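Local coordinates for protein xylan esterase 1 (Thermoanaerobacterium sp. 'JW/SL YS485', PDB 3FCY) that probably removes acetyl groups from xylan and perhaps from cephalosporin C, as a family 7 carbohydrate esterase of the alpha/beta-hydrolase fold, at residues Ser229-Leu234 against Leu296-Cys301; Val290-Gly295 against Ser304-Ala309. All coordinates share one frame; numbering follows the deposited sequence.

Contact 1 lies just past the C-terminal ends of the neighbouring parallel strands 226-230 and 289-295 of the central sheet; contact 2 packs the second of these against helix 303-310, and their centres are about 7 Å apart. Their segments alternate along the chain: 229-234 comes first, then strand 290-295 of contact 2, then the loop 296-301 of contact 1, and last helix segment 304-309. Strand pairing ties the two contacts directly, Ser229 N lying 3.0 Å from Leu291 O, a probable hydrogen bond. The loop used by contact 1 carries Asp298, the predicted acid of the charge relay, so that hydrophobic packing and active-site loops adjoin.

Contact 1 (Ser229-Leu234 against Leu296-Cys301); sequences SEYPFL and LMDQVC
The sulfur of Cys301 makes most of the contact, lying against the chain where it leaves strand 226-230. Cys301 SG lies 3.4 Å from Pro232 O and 3.6 Å from Phe233 CA, with Tyr231 O a little farther off, so that three successive residues, 231 to 233, line one side of the sulfur. Cys301 SG is also 3.8 Å from Phe233 CB, and approaches the ring at its edge rather than over its face, 75° off the normal, a sulfur-aromatic contact. Phe233 holds CG anti to its own N (chi1 179°), which carries the ring on past the sulfur to Tyr117, a predicted substrate-binding residue.

A second, looser approach joins Tyr231 to Asp298: OD2 lies 3.8 Å from Tyr231 CB, while the aromatic ring leads away and meets His327 edge-to-face. These loops follow the C-terminal ends of parallel strands, where alpha/beta hydrolases place their catalytic residues, and Asp298 is the predicted charge-relay acid, next to His327, in a probable triad with Ser208 as nucleophile.

The carboxylate of Asp298 is held from within its own loop and by the histidine. Cys301 N donates to Asp298 OD1 over 2.6 Å in a nearly straight bond, 173° at the hydrogen, coming from above the carboxylate plane; this is an Asx motif, and Val300 N adds a weak bond to the same oxygen. OD2 is hydrogen-bonded to His327 ND1, so the two oxygens divide between loop and histidine. Were Asp298 replaced by alanine, His327 ND1 would probably lose its carboxylate partner and Cys301 N the acceptor that closes the turn. Phe233 is also bonded through its backbone to Ser208, bringing this turn to the predicted nucleophile.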
ATOM      1  N   SER A 229     -32.326   4.577   1.385  1.00 21.94           N
ATOM      2  CA  SER A 229     -31.304   3.661   0.894  1.00 22.45           C
ATOM      3  C   SER A 229     -30.006   4.410   0.618  1.00 22.32           C
ATOM      4  O   SER A 229     -29.900   5.170  -0.349  1.00 21.41           O
ATOM      5  CB  SER A 229     -31.802   2.976  -0.380  1.00 21.59           C
ATOM      6  OG  SER A 229     -30.888   1.997  -0.827  1.00 22.79           O
ATOM      7  N   GLU A 230     -29.022   4.188   1.481  1.00 22.70           N
ATOM      8  CA  GLU A 230     -27.726   4.842   1.367  1.00 22.97           C
ATOM      9  C   GLU A 230     -26.715   3.974   0.628  1.00 23.65           C
ATOM     10  O   GLU A 230     -26.426   2.856   1.049  1.00 24.04           O
ATOM     11  CB  GLU A 230     -27.215   5.189   2.765  1.00 23.28           C
ATOM     12  CG  GLU A 230     -28.137   6.148   3.492  1.00 27.08           C
ATOM     13  CD  GLU A 230     -27.709   6.440   4.912  1.00 28.30           C
ATOM     14  OE1 GLU A 230     -26.543   6.830   5.122  1.00 30.18           O
ATOM     15  OE2 GLU A 230     -28.549   6.292   5.820  1.00 28.38           O
ATOM     16  N   TYR A 231     -26.176   4.509  -0.467  1.00 24.56           N
ATOM     17  CA  TYR A 231     -25.206   3.793  -1.298  1.00 25.06           C
ATOM     18  C   TYR A 231     -25.458   2.290  -1.256  1.00 24.51           C
ATOM     19  O   TYR A 231     -24.633   1.516  -0.768  1.00 24.01           O
ATOM     20  CB  TYR A 231     -23.764   4.125  -0.866  1.00 24.16           C
ATOM     21  CG  TYR A 231     -23.500   4.208   0.628  1.00 25.54           C
ATOM     22  CD1 TYR A 231     -22.848   3.175   1.303  1.00 26.02           C
ATOM     23  CD2 TYR A 231     -23.840   5.350   1.352  1.00 24.32           C
ATOM     24  CE1 TYR A 231     -22.532   3.283   2.664  1.00 26.72           C
ATOM     25  CE2 TYR A 231     -23.532   5.467   2.708  1.00 27.44           C
ATOM     26  CZ  TYR A 231     -22.877   4.434   3.358  1.00 27.14           C
ATOM     27  OH  TYR A 231     -22.561   4.560   4.692  1.00 28.78           O
ATOM     28  N   PRO A 232     -26.613   1.861  -1.793  1.00 24.26           N
ATOM     29  CA  PRO A 232     -27.021   0.453  -1.830  1.00 23.72           C
ATOM     30  C   PRO A 232     -26.062  -0.538  -2.481  1.00 23.99           C
ATOM     31  O   PRO A 232     -25.439  -0.262  -3.506  1.00 22.89           O
ATOM     32  CB  PRO A 232     -28.377   0.502  -2.535  1.00 24.24           C
ATOM     33  CG  PRO A 232     -28.245   1.697  -3.443  1.00 23.71           C
ATOM     34  CD  PRO A 232     -27.568   2.701  -2.541  1.00 24.14           C
ATOM     35  N   PHE A 233     -25.969  -1.695  -1.840  1.00 23.83           N
ATOM     36  CA  PHE A 233     -25.143  -2.823  -2.260  1.00 23.76           C
ATOM     37  C   PHE A 233     -26.163  -3.817  -2.833  1.00 23.60           C
ATOM     38  O   PHE A 233     -27.364  -3.652  -2.612  1.00 25.36           O
ATOM     39  CB  PHE A 233     -24.460  -3.392  -1.008  1.00 24.37           C
ATOM     40  CG  PHE A 233     -23.581  -4.594  -1.250  1.00 27.24           C
ATOM     41  CD1 PHE A 233     -22.507  -4.534  -2.131  1.00 26.03           C
ATOM     42  CD2 PHE A 233     -23.778  -5.764  -0.513  1.00 27.59           C
ATOM     43  CE1 PHE A 233     -21.637  -5.618  -2.269  1.00 25.92           C
ATOM     44  CE2 PHE A 233     -22.915  -6.848  -0.643  1.00 27.35           C
ATOM     45  CZ  PHE A 233     -21.842  -6.774  -1.524  1.00 27.46           C
ATOM     46  N   LEU A 234     -25.697  -4.822  -3.570  1.00 23.36           N
ATOM     47  CA  LEU A 234     -26.574  -5.845  -4.156  1.00 23.82           C
ATOM     48  C   LEU A 234     -27.368  -5.357  -5.365  1.00 23.85           C
ATOM     49  O   LEU A 234     -28.519  -5.757  -5.568  1.00 24.27           O
ATOM     50  CB  LEU A 234     -27.555  -6.377  -3.103  1.00 21.10           C
ATOM     51  CG  LEU A 234     -26.967  -6.944  -1.807  1.00 22.26           C
ATOM     52  CD1 LEU A 234     -28.111  -7.328  -0.877  1.00 19.50           C
ATOM     53  CD2 LEU A 234     -26.077  -8.153  -2.106  1.00 20.63           C
ATOM     54  N   LEU A 296     -19.868   9.853  -5.269  1.00 23.05           N
ATOM     55  CA  LEU A 296     -19.252   9.684  -6.580  1.00 23.16           C
ATOM     56  C   LEU A 296     -17.831   9.118  -6.551  1.00 24.34           C
ATOM     57  O   LEU A 296     -17.258   8.814  -7.596  1.00 24.45           O
ATOM     58  CB  LEU A 296     -19.286  11.007  -7.353  1.00 23.60           C
ATOM     59  CG  LEU A 296     -20.680  11.576  -7.653  1.00 23.55           C
ATOM     60  CD1 LEU A 296     -20.543  12.726  -8.645  1.00 24.28           C
ATOM     61  CD2 LEU A 296     -21.593  10.498  -8.225  1.00 23.90           C
ATOM     62  N   MET A 297     -17.269   8.968  -5.358  1.00 25.00           N
ATOM     63  CA  MET A 297     -15.931   8.407  -5.212  1.00 26.20           C
ATOM     64  C   MET A 297     -16.036   6.968  -4.699  1.00 27.32           C
ATOM     65  O   MET A 297     -15.027   6.323  -4.416  1.00 24.32           O
ATOM     66  CB  MET A 297     -15.105   9.235  -4.220  1.00 28.67           C
ATOM     67  CG  MET A 297     -14.836  10.674  -4.655  1.00 31.93           C
ATOM     68  SD  MET A 297     -14.026  10.771  -6.264  1.00 39.89           S
ATOM     69  CE  MET A 297     -12.318  10.412  -5.794  1.00 38.00           C
ATOM     70  N   ASP A 298     -17.266   6.473  -4.581  1.00 26.57           N
ATOM     71  CA  ASP A 298     -17.515   5.123  -4.078  1.00 27.36           C
ATOM     72  C   ASP A 298     -17.170   4.033  -5.087  1.00 28.72           C
ATOM     73  O   ASP A 298     -17.862   3.871  -6.093  1.00 27.62           O
ATOM     74  CB  ASP A 298     -18.987   4.972  -3.676  1.00 27.09           C
ATOM     75  CG  ASP A 298     -19.252   3.702  -2.882  1.00 28.64           C
ATOM     76  OD1 ASP A 298     -18.542   2.694  -3.101  1.00 29.29           O
ATOM     77  OD2 ASP A 298     -20.181   3.706  -2.046  1.00 28.06           O
ATOM     78  N   GLN A 299     -16.106   3.281  -4.814  1.00 28.83           N
ATOM     79  CA  GLN A 299     -15.702   2.192  -5.696  1.00 31.17           C
ATOM     80  C   GLN A 299     -16.204   0.841  -5.180  1.00 29.50           C
ATOM     81  O   GLN A 299     -16.118  -0.168  -5.877  1.00 30.75           O
ATOM     82  CB  GLN A 299     -14.178   2.175  -5.863  1.00 33.93           C
ATOM     83  CG  GLN A 299     -13.676   3.255  -6.816  1.00 38.53           C
ATOM     84  CD  GLN A 299     -12.165   3.332  -6.889  1.00 42.30           C
ATOM     85  OE1 GLN A 299     -11.487   2.324  -7.096  1.00 45.06           O
ATOM     86  NE2 GLN A 299     -11.627   4.535  -6.730  1.00 44.32           N
ATOM     87  N   VAL A 300     -16.725   0.832  -3.956  1.00 29.18           N
ATOM     88  CA  VAL A 300     -17.269  -0.380  -3.354  1.00 27.97           C
ATOM     89  C   VAL A 300     -18.631  -0.632  -4.011  1.00 29.00           C
ATOM     90  O   VAL A 300     -18.932  -1.742  -4.454  1.00 27.19           O
ATOM     91  CB  VAL A 300     -17.446  -0.203  -1.832  1.00 28.72           C
ATOM     92  CG1 VAL A 300     -18.028  -1.465  -1.214  1.00 27.14           C
ATOM     93  CG2 VAL A 300     -16.102   0.124  -1.200  1.00 29.72           C
ATOM     94  N   CYS A 301     -19.453   0.412  -4.058  1.00 27.42           N
ATOM     95  CA  CYS A 301     -20.760   0.346  -4.697  1.00 27.59           C
ATOM     96  C   CYS A 301     -20.742   1.428  -5.773  1.00 28.15           C
ATOM     97  O   CYS A 301     -21.173   2.564  -5.544  1.00 25.81           O
ATOM     98  CB  CYS A 301     -21.889   0.617  -3.697  1.00 28.98           C
ATOM     99  SG  CYS A 301     -22.198  -0.723  -2.503  1.00 32.19           S
TER

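Contact 2 (Val290-Gly295 against Ser304-Ala309); sequences VLMCVG and STVFAA
Val306 is the first residue of the helix segment 304-309 to pack its side chain against the strand, its CA 6.9 Å from that of Val294. With CG1 anti to the backbone N (chi1 173°), that methyl is set between two strand side chains, 3.7 Å from Met292 CE and 3.9 Å from Val294 CB. Met292 and Val306 run past each other in opposite directions, and the bend at the end of the methionine (chi3 56°) brings CE over to the helix, where it also lies 3.8 Å from Val306 O. Val294 adds CG2, 4.0 Å from Val306 CB, so the two valines mesh through several methyl and methine groups.

Met292 and Val294 alternate with Cys293, whose CB points away from the helix. The strand and helix form the first half of a beta-alpha-beta unit, 289-295, 303-310 and 317-322, of the alpha/beta-hydrolase sheet; the axes of segments 290-295 and 304-309 pass 9.0 Å apart, nearly antiparallel at 163°.

Next along the helix, Phe307 reaches back with its ring: CE1 lies 3.8 Å from Val294 CG1, the two side chains crossing at about a right angle. Ala309, a turn after Val306, faces the strand without close contact. Pro232 touches both Met292 and Val306, while Ile319 of strand 317-322 packs on Met292 and Val294.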
ATOM      1  N   VAL A 290     -39.065   7.229  -1.680  1.00 24.62           N
ATOM      2  CA  VAL A 290     -37.663   6.860  -1.536  1.00 24.22           C
ATOM      3  C   VAL A 290     -36.696   8.040  -1.505  1.00 23.64           C
ATOM      4  O   VAL A 290     -36.847   9.004  -2.250  1.00 24.96           O
ATOM      5  CB  VAL A 290     -37.235   5.922  -2.685  1.00 25.10           C
ATOM      6  CG1 VAL A 290     -35.789   5.466  -2.483  1.00 24.22           C
ATOM      7  CG2 VAL A 290     -38.177   4.721  -2.754  1.00 23.57           C
ATOM      8  N   LEU A 291     -35.713   7.957  -0.616  1.00 22.87           N
ATOM      9  CA  LEU A 291     -34.666   8.968  -0.508  1.00 23.56           C
ATOM     10  C   LEU A 291     -33.365   8.180  -0.500  1.00 24.76           C
ATOM     11  O   LEU A 291     -33.152   7.324   0.365  1.00 23.92           O
ATOM     12  CB  LEU A 291     -34.774   9.776   0.789  1.00 23.39           C
ATOM     13  CG  LEU A 291     -33.598  10.739   1.028  1.00 24.64           C
ATOM     14  CD1 LEU A 291     -33.565  11.800  -0.078  1.00 24.16           C
ATOM     15  CD2 LEU A 291     -33.728  11.404   2.395  1.00 23.04           C
ATOM     16  N   MET A 292     -32.498   8.459  -1.464  1.00 25.06           N
ATOM     17  CA  MET A 292     -31.225   7.755  -1.552  1.00 26.19           C
ATOM     18  C   MET A 292     -30.061   8.735  -1.578  1.00 25.46           C
ATOM     19  O   MET A 292     -30.254   9.939  -1.757  1.00 25.39           O
ATOM     20  CB  MET A 292     -31.192   6.892  -2.820  1.00 27.25           C
ATOM     21  CG  MET A 292     -32.188   5.736  -2.833  1.00 31.62           C
ATOM     22  SD  MET A 292     -32.170   4.799  -4.396  1.00 34.98           S
ATOM     23  CE  MET A 292     -30.458   4.349  -4.486  1.00 30.59           C
ATOM     24  N   CYS A 293     -28.852   8.220  -1.378  1.00 24.13           N
ATOM     25  CA  CYS A 293     -27.661   9.053  -1.438  1.00 24.46           C
ATOM     26  C   CYS A 293     -26.580   8.240  -2.131  1.00 24.76           C
ATOM     27  O   CYS A 293     -26.571   7.010  -2.053  1.00 24.73           O
ATOM     28  CB  CYS A 293     -27.208   9.502  -0.040  1.00 24.12           C
ATOM     29  SG  CYS A 293     -26.631   8.216   1.071  1.00 24.32           S
ATOM     30  N   VAL A 294     -25.686   8.926  -2.835  1.00 23.66           N
ATOM     31  CA  VAL A 294     -24.623   8.253  -3.561  1.00 22.96           C
ATOM     32  C   VAL A 294     -23.333   9.068  -3.537  1.00 22.77           C
ATOM     33  O   VAL A 294     -23.345  10.282  -3.745  1.00 21.75           O
ATOM     34  CB  VAL A 294     -25.055   7.997  -5.032  1.00 23.60           C
ATOM     35  CG1 VAL A 294     -25.441   9.313  -5.694  1.00 24.04           C
ATOM     36  CG2 VAL A 294     -23.935   7.313  -5.809  1.00 20.46           C
ATOM     37  N   GLY A 295     -22.224   8.389  -3.263  1.00 22.60           N
ATOM     38  CA  GLY A 295     -20.934   9.054  -3.235  1.00 23.36           C
ATOM     39  C   GLY A 295     -20.269   8.797  -4.571  1.00 23.52           C
ATOM     40  O   GLY A 295     -20.118   7.642  -4.967  1.00 24.19           O
ATOM     41  N   SER A 304     -22.813   4.073 -10.726  1.00 27.33           N
ATOM     42  CA  SER A 304     -23.699   3.582 -11.778  1.00 26.37           C
ATOM     43  C   SER A 304     -24.650   2.486 -11.295  1.00 25.82           C
ATOM     44  O   SER A 304     -25.804   2.426 -11.724  1.00 25.48           O
ATOM     45  CB  SER A 304     -22.880   3.084 -12.980  1.00 26.11           C
ATOM     46  OG  SER A 304     -21.965   2.066 -12.612  1.00 27.50           O
ATOM     47  N   THR A 305     -24.181   1.618 -10.402  1.00 25.23           N
ATOM     48  CA  THR A 305     -25.046   0.553  -9.894  1.00 24.39           C
ATOM     49  C   THR A 305     -26.101   1.142  -8.957  1.00 23.73           C
ATOM     50  O   THR A 305     -27.203   0.610  -8.834  1.00 23.43           O
ATOM     51  CB  THR A 305     -24.245  -0.528  -9.131  1.00 24.95           C
ATOM     52  OG1 THR A 305     -23.640   0.049  -7.967  1.00 25.09           O
ATOM     53  CG2 THR A 305     -23.168  -1.114 -10.027  1.00 25.88           C
ATOM     54  N   VAL A 306     -25.755   2.241  -8.293  1.00 23.91           N
ATOM     55  CA  VAL A 306     -26.689   2.897  -7.384  1.00 24.15           C
ATOM     56  C   VAL A 306     -27.770   3.609  -8.203  1.00 25.52           C
ATOM     57  O   VAL A 306     -28.954   3.523  -7.879  1.00 25.88           O
ATOM     58  CB  VAL A 306     -25.957   3.911  -6.472  1.00 24.24           C
ATOM     59  CG1 VAL A 306     -26.963   4.708  -5.637  1.00 23.82           C
ATOM     60  CG2 VAL A 306     -24.991   3.164  -5.554  1.00 23.02           C
ATOM     61  N   PHE A 307     -27.368   4.300  -9.268  1.00 25.15           N
ATOM     62  CA  PHE A 307     -28.344   4.991 -10.101  1.00 26.86           C
ATOM     63  C   PHE A 307     -29.235   4.013 -10.849  1.00 27.31           C
ATOM     64  O   PHE A 307     -30.380   4.330 -11.160  1.00 27.33           O
ATOM     65  CB  PHE A 307     -27.665   5.942 -11.089  1.00 26.89           C
ATOM     66  CG  PHE A 307     -27.503   7.338 -10.559  1.00 26.61           C
ATOM     67  CD1 PHE A 307     -26.335   7.725  -9.918  1.00 27.24           C
ATOM     68  CD2 PHE A 307     -28.546   8.253 -10.657  1.00 27.90           C
ATOM     69  CE1 PHE A 307     -26.205   9.005  -9.380  1.00 28.13           C
ATOM     70  CE2 PHE A 307     -28.427   9.536 -10.120  1.00 28.23           C
ATOM     71  CZ  PHE A 307     -27.254   9.910  -9.481  1.00 26.27           C
ATOM     72  N   ALA A 308     -28.718   2.822 -11.129  1.00 26.99           N
ATOM     73  CA  ALA A 308     -29.509   1.810 -11.820  1.00 26.64           C
ATOM     74  C   ALA A 308     -30.711   1.438 -10.951  1.00 26.56           C
ATOM     75  O   ALA A 308     -31.828   1.295 -11.446  1.00 27.60           O
ATOM     76  CB  ALA A 308     -28.658   0.574 -12.098  1.00 27.22           C
ATOM     77  N   ALA A 309     -30.480   1.282  -9.651  1.00 24.35           N
ATOM     78  CA  ALA A 309     -31.562   0.936  -8.740  1.00 24.10           C
ATOM     79  C   ALA A 309     -32.505   2.127  -8.639  1.00 25.23           C
ATOM     80  O   ALA A 309     -33.717   1.978  -8.732  1.00 24.85           O
ATOM     81  CB  ALA A 309     -31.008   0.592  -7.363  1.00 23.86           C
TER